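Local coordinates for protein negative regulator of ofd1 (PDB 3QTM) that is required for correct translation termination, directly inhibits Ofd1 and promotes stability of the Sre1 N-terminal transcription factor domain that activates hypoxic gene expression, at residues A[247-250]-A[251-255]; A[159-162]-A[163-166]; A[310-313]-A[314-318]. All blocks are in the same frame, centred on the assembly; numbering follows the deposited sequence.

Contact 1: residues A[247-250]-A[251-255]; sequences AEYY and MDLLD
Met251, present as selenomethionine, curls its terminal methyl back onto Glu248, with CE 3.4 Å from Glu248 CG. This is an i to i+3 contact in the last turns of helix 229-254, one of the helices of a TPR-type all-helical fold. A bend at the selenium (chi3 -67°) turns the methyl toward the preceding turn, where CE also comes within 4.3 Å of Ala247 CB. The base of the same side chain is held close to the helix, because CG lies anti to the carbonyl carbon (chi1 -63°) and rests 3.2 Å from Ala247 O.

Leu253 contributes the other apolar patch. Its CD1 sits over one face of the Tyr249 ring, 4.0 Å from CE2, and reaches Tyr250 more obliquely, at 4.3 Å from Tyr250 CD1. The two tyrosines also meet each other: the Tyr249 edge is set on a Tyr250 face, with Tyr249 CD2 3.7 Å above the centre of that ring. The carboxylates of Glu248 and Asp252 are like charges that do not touch, with Glu248 OE1 5.8 Å from Asp252 OD2.

Beyond this shell, helix 262-285 packs on Ala247, Tyr250, Leu253 and Leu254, while helix 204-209 meets Tyr249 through Glu204 and Leu207. The hydroxyl of Tyr250 is hydrogen-bonded to Glu204, tying down the far end of that buried ring. Four backbone bonds cross from 247-250 to 251-255, the last joining Leu254 N to Tyr250 O at 2.9 Å.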
loop_
_atom_site.group_PDB
_atom_site.type_symbol
_atom_site.label_atom_id
_atom_site.label_comp_id
_atom_site.label_asym_id
_atom_site.label_seq_id
_atom_site.Cartn_x
_atom_site.Cartn_y
_atom_site.Cartn_z
ATOM N N ALA A 247 11.876 -6.195 -10.887
ATOM C CA ALA A 247 12.515 -6.434 -12.170
ATOM C C ALA A 247 13.526 -5.335 -12.474
ATOM O O ALA A 247 14.653 -5.629 -12.854
ATOM C CB ALA A 247 11.486 -6.541 -13.282
ATOM N N GLU A 248 13.132 -4.075 -12.302
ATOM C CA GLU A 248 14.046 -2.960 -12.572
ATOM C C GLU A 248 15.241 -2.958 -11.641
ATOM O O GLU A 248 16.336 -2.562 -12.028
ATOM C CB GLU A 248 13.342 -1.620 -12.451
ATOM C CG GLU A 248 12.342 -1.362 -13.527
ATOM C CD GLU A 248 11.418 -0.226 -13.160
ATOM O OE1 GLU A 248 11.807 0.595 -12.289
ATOM O OE2 GLU A 248 10.308 -0.166 -13.735
ATOM N N TYR A 249 15.024 -3.386 -10.405
ATOM C CA TYR A 249 16.106 -3.487 -9.442
ATOM C C TYR A 249 17.230 -4.319 -10.047
ATOM O O TYR A 249 18.405 -3.941 -10.003
ATOM C CB TYR A 249 15.597 -4.138 -8.163
ATOM C CG TYR A 249 16.670 -4.564 -7.182
ATOM C CD1 TYR A 249 17.321 -3.634 -6.371
ATOM C CD2 TYR A 249 17.008 -5.904 -7.042
ATOM C CE1 TYR A 249 18.291 -4.033 -5.459
ATOM C CE2 TYR A 249 17.968 -6.313 -6.136
ATOM C CZ TYR A 249 18.606 -5.381 -5.345
ATOM O OH TYR A 249 19.561 -5.817 -4.444
ATOM N N TYR A 250 16.851 -5.442 -10.643
ATOM C CA TYR A 250 17.821 -6.354 -11.214
ATOM C C TYR A 250 18.396 -5.856 -12.531
ATOM O O TYR A 250 19.595 -5.983 -12.775
ATOM C CB TYR A 250 17.201 -7.729 -11.384
ATOM C CG TYR A 250 17.051 -8.464 -10.080
ATOM C CD1 TYR A 250 18.170 -8.854 -9.350
ATOM C CD2 TYR A 250 15.797 -8.776 -9.578
ATOM C CE1 TYR A 250 18.038 -9.535 -8.152
ATOM C CE2 TYR A 250 15.653 -9.454 -8.389
ATOM C CZ TYR A 250 16.773 -9.833 -7.677
ATOM O OH TYR A 250 16.620 -10.511 -6.489
HETATM N N MSE A 251 17.542 -5.285 -13.373
HETATM C CA MSE A 251 17.990 -4.775 -14.656
HETATM C C MSE A 251 18.995 -3.665 -14.437
HETATM O O MSE A 251 19.971 -3.548 -15.173
HETATM C CB MSE A 251 16.814 -4.283 -15.493
HETATM C CG MSE A 251 15.825 -5.389 -15.843
HETATM SE SE MSE A 251 14.359 -4.815 -17.017
HETATM C CE MSE A 251 13.402 -3.594 -15.841
ATOM N N ASP A 252 18.765 -2.861 -13.408
ATOM C CA ASP A 252 19.693 -1.784 -13.084
ATOM C C ASP A 252 21.045 -2.325 -12.642
ATOM O O ASP A 252 22.081 -1.786 -13.022
ATOM C CB ASP A 252 19.112 -0.869 -12.015
ATOM C CG ASP A 252 17.977 -0.018 -12.544
ATOM O OD1 ASP A 252 17.523 -0.280 -13.684
ATOM O OD2 ASP A 252 17.536 0.905 -11.824
ATOM N N LEU A 253 21.031 -3.388 -11.842
ATOM C CA LEU A 253 22.265 -4.032 -11.420
ATOM C C LEU A 253 23.015 -4.522 -12.638
ATOM O O LEU A 253 24.226 -4.344 -12.754
ATOM C CB LEU A 253 21.973 -5.217 -10.505
ATOM C CG LEU A 253 21.484 -4.862 -9.104
ATOM C CD1 LEU A 253 21.296 -6.118 -8.271
ATOM C CD2 LEU A 253 22.469 -3.936 -8.442
ATOM N N LEU A 254 22.275 -5.145 -13.545
ATOM C CA LEU A 254 22.838 -5.694 -14.769
ATOM C C LEU A 254 23.604 -4.630 -15.537
ATOM O O LEU A 254 24.680 -4.889 -16.075
ATOM C CB LEU A 254 21.727 -6.259 -15.643
ATOM C CG LEU A 254 22.160 -7.082 -16.844
ATOM C CD1 LEU A 254 22.745 -8.411 -16.378
ATOM C CD2 LEU A 254 20.966 -7.293 -17.767
ATOM N N ASP A 255 23.048 -3.427 -15.579
ATOM C CA ASP A 255 23.690 -2.320 -16.279
ATOM C C ASP A 255 25.117 -2.030 -15.808
ATOM O O ASP A 255 25.870 -1.337 -16.490
ATOM C CB ASP A 255 22.832 -1.057 -16.206
ATOM C CG ASP A 255 22.159 -0.738 -17.529
ATOM O OD1 ASP A 255 22.386 0.377 -18.049
ATOM O OD2 ASP A 255 21.429 -1.606 -18.059
#

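Contact 2: residues A[159-162]-A[163-166]; sequences IEKA and IQYL
Ile163 lays its long branch across Ile159 one helical turn earlier, the CD1 methyl of Ile163 meeting CG2 of Ile159 at 3.8 Å. With CG1 anti to the carbonyl carbon (chi1 -65°), the branch first passes the backbone, Ile163 CG1 lying 3.3 Å from Ile159 O, and then runs on toward the neighbouring methyl. One turn on, Leu166 meets only the main chain of Ala162, its CG 3.3 Å from Ala162 O.

Tyr165 uses its ring differently. Its CD2 approaches Lys161 O to 3.2 Å at an oblique angle, and the CG of Gln164 lies above the ring centre. The backbone is less regular here. Tyr165 N makes two weak hydrogen bonds, to Lys161 O at 3.3 Å and to Ala162 O at 3.1 Å, so its single N-H is shared between two carbonyls. Ala162 O in turn also receives Leu166 N at 2.9 Å.

Helix 119-142 covers Ala162, Tyr165 and Leu166, with Phe122 meeting the Tyr165 ring edge to face. Helix 188-197 packs on Ile159 and Leu166 through Leu191. Glu160 and Gln164 lie on the exposed side. Buried side chains thus meet helix 119-142 before and helix 188-197 after helix 151-170 in the chain, each helix packing between a preceding and a following one as in the stacked helices of a TPR-like fold.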
loop_
_atom_site.group_PDB
_atom_site.type_symbol
_atom_site.label_atom_id
_atom_site.label_comp_id
_atom_site.label_asym_id
_atom_site.label_seq_id
_atom_site.Cartn_x
_atom_site.Cartn_y
_atom_site.Cartn_z
ATOM N N ILE A 159 10.338 2.368 9.818
ATOM C CA ILE A 159 10.272 1.335 8.802
ATOM C C ILE A 159 10.322 -0.043 9.466
ATOM O O ILE A 159 9.531 -0.927 9.165
ATOM C CB ILE A 159 11.448 1.465 7.821
ATOM C CG1 ILE A 159 11.240 2.654 6.878
ATOM C CG2 ILE A 159 11.653 0.174 7.039
ATOM C CD1 ILE A 159 10.002 2.551 5.998
ATOM N N GLU A 160 11.271 -0.220 10.370
ATOM C CA GLU A 160 11.449 -1.503 11.038
ATOM C C GLU A 160 10.226 -1.866 11.898
ATOM O O GLU A 160 9.790 -3.020 11.931
ATOM C CB GLU A 160 12.735 -1.462 11.880
ATOM C CG GLU A 160 13.003 -2.712 12.695
ATOM C CD GLU A 160 14.167 -2.536 13.661
ATOM O OE1 GLU A 160 14.900 -3.519 13.899
ATOM O OE2 GLU A 160 14.352 -1.412 14.178
ATOM N N LYS A 161 9.671 -0.877 12.596
ATOM C CA LYS A 161 8.462 -1.118 13.384
ATOM C C LYS A 161 7.281 -1.471 12.496
ATOM O O LYS A 161 6.471 -2.326 12.851
ATOM C CB LYS A 161 8.118 0.071 14.288
ATOM C CG LYS A 161 9.017 0.173 15.524
ATOM C CD LYS A 161 8.304 0.896 16.659
ATOM C CE LYS A 161 9.234 1.185 17.838
ATOM N NZ LYS A 161 10.061 2.413 17.611
ATOM N N ALA A 162 7.179 -0.823 11.338
ATOM C CA ALA A 162 6.089 -1.147 10.424
ATOM C C ALA A 162 6.194 -2.619 10.006
ATOM O O ALA A 162 5.224 -3.376 10.087
ATOM C CB ALA A 162 6.128 -0.239 9.206
ATOM N N ILE A 163 7.382 -3.008 9.550
ATOM C CA ILE A 163 7.621 -4.376 9.104
ATOM C C ILE A 163 7.342 -5.390 10.211
ATOM O O ILE A 163 6.822 -6.465 9.958
ATOM C CB ILE A 163 9.066 -4.548 8.600
ATOM C CG1 ILE A 163 9.285 -3.696 7.352
ATOM C CG2 ILE A 163 9.383 -6.035 8.309
ATOM C CD1 ILE A 163 10.739 -3.563 6.960
ATOM N N GLN A 164 7.678 -5.034 11.442
ATOM C CA GLN A 164 7.432 -5.916 12.578
ATOM C C GLN A 164 5.939 -6.278 12.680
ATOM O O GLN A 164 5.589 -7.424 12.954
ATOM C CB GLN A 164 7.943 -5.271 13.878
ATOM C CG GLN A 164 7.535 -6.006 15.153
ATOM C CD GLN A 164 7.870 -5.236 16.427
ATOM O OE1 GLN A 164 8.523 -4.192 16.394
ATOM N NE2 GLN A 164 7.412 -5.750 17.555
ATOM N N TYR A 165 5.052 -5.317 12.442
ATOM C CA TYR A 165 3.634 -5.629 12.554
ATOM C C TYR A 165 2.995 -6.123 11.257
ATOM O O TYR A 165 1.984 -6.814 11.300
ATOM C CB TYR A 165 2.864 -4.477 13.187
ATOM C CG TYR A 165 3.350 -4.231 14.598
ATOM C CD1 TYR A 165 2.986 -5.085 15.640
ATOM C CD2 TYR A 165 4.213 -3.181 14.879
ATOM C CE1 TYR A 165 3.444 -4.876 16.923
ATOM C CE2 TYR A 165 4.682 -2.967 16.166
ATOM C CZ TYR A 165 4.297 -3.819 17.176
ATOM O OH TYR A 165 4.763 -3.599 18.439
ATOM N N LEU A 166 3.599 -5.811 10.113
ATOM C CA LEU A 166 3.078 -6.308 8.844
ATOM C C LEU A 166 3.367 -7.803 8.658
ATOM O O LEU A 166 2.553 -8.549 8.106
ATOM C CB LEU A 166 3.654 -5.521 7.675
ATOM C CG LEU A 166 3.222 -4.053 7.533
ATOM C CD1 LEU A 166 4.088 -3.339 6.505
ATOM C CD2 LEU A 166 1.751 -3.954 7.161
#

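Contact 3: residues A[310-313]-A[314-318]; sequences ASQD and NYLKE
Tyr315 lies back along helix 309-328 over Ser311, i to i+4, and its ring covers the carbonyl of that residue. At the root, Tyr315 CB is 3.7 Å from Gln312 O. CG, placed anti to the carbonyl carbon by a chi1 of -62°, comes to 3.4 Å from Ser311 O, and CD2 of the ring approaches that oxygen to 3.3 Å. Ser311 O therefore sits beneath one ring face, displaced toward the rim, while also accepting Tyr315 N at 2.9 Å in a nearly straight bond (170°). Further out, CE2 of Tyr315 reaches Ser311 CB at 4.1 Å. The ring also packs on Leu302 and Ala303 of helix 292-305 and on Val306 of the loop that follows it. An alanine in place of Tyr315 is likely to uncover Ser311 O and leave Leu302, Ala303 and Val306 without their aromatic partner.

Next to it, Gln312 and Leu316 lie side by side and point the same way, with Gln312 CG 4.1 Å from Leu316 CD1. Leu316 continues onto Ala303. Asn314 folds back toward the first turn, its CG 3.4 Å from Ala310 O, but the amide is badly angled for a hydrogen bond there.

Two polar ends find partners outside the segments: Ser311 OG bonds to Asp308 OD2, and Glu318 forms a salt bridge with Lys299. Between the segments themselves, cohesion thus comes from main-chain hydrogen bonds and van der Waals contact; no side-chain hydrogen bond or salt bridge joins the two.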
loop_
_atom_site.group_PDB
_atom_site.type_symbol
_atom_site.label_atom_id
_atom_site.label_comp_id
_atom_site.label_asym_id
_atom_site.label_seq_id
_atom_site.Cartn_x
_atom_site.Cartn_y
_atom_site.Cartn_z
ATOM N N ALA A 310 15.954 -16.728 -30.001
ATOM C CA ALA A 310 14.642 -17.319 -30.254
ATOM C C ALA A 310 13.603 -16.694 -29.332
ATOM O O ALA A 310 12.516 -16.291 -29.769
ATOM C CB ALA A 310 14.678 -18.836 -30.073
ATOM N N SER A 311 13.952 -16.602 -28.055
ATOM C CA SER A 311 13.083 -15.965 -27.082
ATOM C C SER A 311 12.919 -14.477 -27.390
ATOM O O SER A 311 11.809 -13.945 -27.360
ATOM C CB SER A 311 13.628 -16.182 -25.673
ATOM O OG SER A 311 13.504 -17.554 -25.313
ATOM N N GLN A 312 14.022 -13.809 -27.703
ATOM C CA GLN A 312 13.955 -12.394 -28.002
ATOM C C GLN A 312 12.979 -12.139 -29.143
ATOM O O GLN A 312 12.142 -11.231 -29.075
ATOM C CB GLN A 312 15.331 -11.848 -28.346
ATOM C CG GLN A 312 15.344 -10.339 -28.500
ATOM C CD GLN A 312 16.630 -9.834 -29.115
ATOM O OE1 GLN A 312 17.143 -10.419 -30.070
ATOM N NE2 GLN A 312 17.160 -8.736 -28.574
ATOM N N ASP A 313 13.076 -12.960 -30.185
ATOM C CA ASP A 313 12.148 -12.877 -31.311
ATOM C C ASP A 313 10.701 -12.986 -30.847
ATOM O O ASP A 313 9.838 -12.217 -31.284
ATOM C CB ASP A 313 12.430 -13.984 -32.337
ATOM C CG ASP A 313 13.645 -13.686 -33.213
ATOM O OD1 ASP A 313 14.322 -12.654 -32.991
ATOM O OD2 ASP A 313 13.921 -14.496 -34.128
ATOM N N ASN A 314 10.432 -13.961 -29.981
ATOM C CA ASN A 314 9.085 -14.151 -29.440
ATOM C C ASN A 314 8.568 -12.897 -28.717
ATOM O O ASN A 314 7.472 -12.406 -29.009
ATOM C CB ASN A 314 9.040 -15.355 -28.497
ATOM C CG ASN A 314 9.211 -16.677 -29.224
ATOM O OD1 ASN A 314 8.907 -16.794 -30.414
ATOM N ND2 ASN A 314 9.695 -17.678 -28.511
ATOM N N TYR A 315 9.366 -12.386 -27.783
ATOM C CA TYR A 315 8.988 -11.208 -27.013
ATOM C C TYR A 315 8.646 -10.026 -27.927
ATOM O O TYR A 315 7.619 -9.365 -27.738
ATOM C CB TYR A 315 10.105 -10.814 -26.044
ATOM C CG TYR A 315 10.439 -11.867 -25.001
ATOM C CD1 TYR A 315 9.436 -12.621 -24.392
ATOM C CD2 TYR A 315 11.755 -12.083 -24.603
ATOM C CE1 TYR A 315 9.738 -13.578 -23.432
ATOM C CE2 TYR A 315 12.068 -13.032 -23.632
ATOM C CZ TYR A 315 11.056 -13.780 -23.055
ATOM O OH TYR A 315 11.361 -14.727 -22.093
ATOM N N LEU A 316 9.502 -9.773 -28.918
ATOM C CA LEU A 316 9.322 -8.624 -29.802
ATOM C C LEU A 316 8.028 -8.730 -30.599
ATOM O O LEU A 316 7.319 -7.737 -30.763
ATOM C CB LEU A 316 10.518 -8.461 -30.743
ATOM C CG LEU A 316 11.829 -8.070 -30.051
ATOM C CD1 LEU A 316 13.013 -8.027 -31.037
ATOM C CD2 LEU A 316 11.677 -6.739 -29.317
ATOM N N LYS A 317 7.725 -9.931 -31.092
ATOM C CA LYS A 317 6.481 -10.153 -31.816
ATOM C C LYS A 317 5.285 -9.883 -30.909
ATOM O O LYS A 317 4.337 -9.213 -31.310
ATOM C CB LYS A 317 6.387 -11.578 -32.375
ATOM C CG LYS A 317 5.319 -11.694 -33.470
ATOM C CD LYS A 317 4.908 -13.133 -33.801
ATOM C CE LYS A 317 3.755 -13.128 -34.824
ATOM N NZ LYS A 317 3.006 -14.420 -34.952
ATOM N N GLU A 318 5.334 -10.414 -29.690
ATOM C CA GLU A 318 4.256 -10.188 -28.720
ATOM C C GLU A 318 4.032 -8.694 -28.437
ATOM O O GLU A 318 2.897 -8.236 -28.388
ATOM C CB GLU A 318 4.510 -10.960 -27.419
ATOM C CG GLU A 318 4.353 -12.469 -27.572
ATOM C CD GLU A 318 4.516 -13.220 -26.257
ATOM O OE1 GLU A 318 5.566 -13.055 -25.600
ATOM O OE2 GLU A 318 3.587 -13.972 -25.878
#

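In the fold
All three contacts are single-helix contacts, each on a different helix, and none touches another. Contact 2 is the buried one, nearest the middle of the chain, and its aliphatic side chains face several helices. Contact 1 is partly buried: Ala247 and Tyr250 are buried against other helices, whereas Asp252 is exposed and Glu248 partly so. Contact 3, the farthest from the centre, is a surface contact with mainly polar residues, anchored on one neighbouring helix by Tyr315 and Leu316. Contacts 1 and 3 both belong to the C-terminal Nro1 family region, their centres about 20 Å apart; contact 2 belongs to the N-terminal one, its centre about 41 Å from that of contact 3.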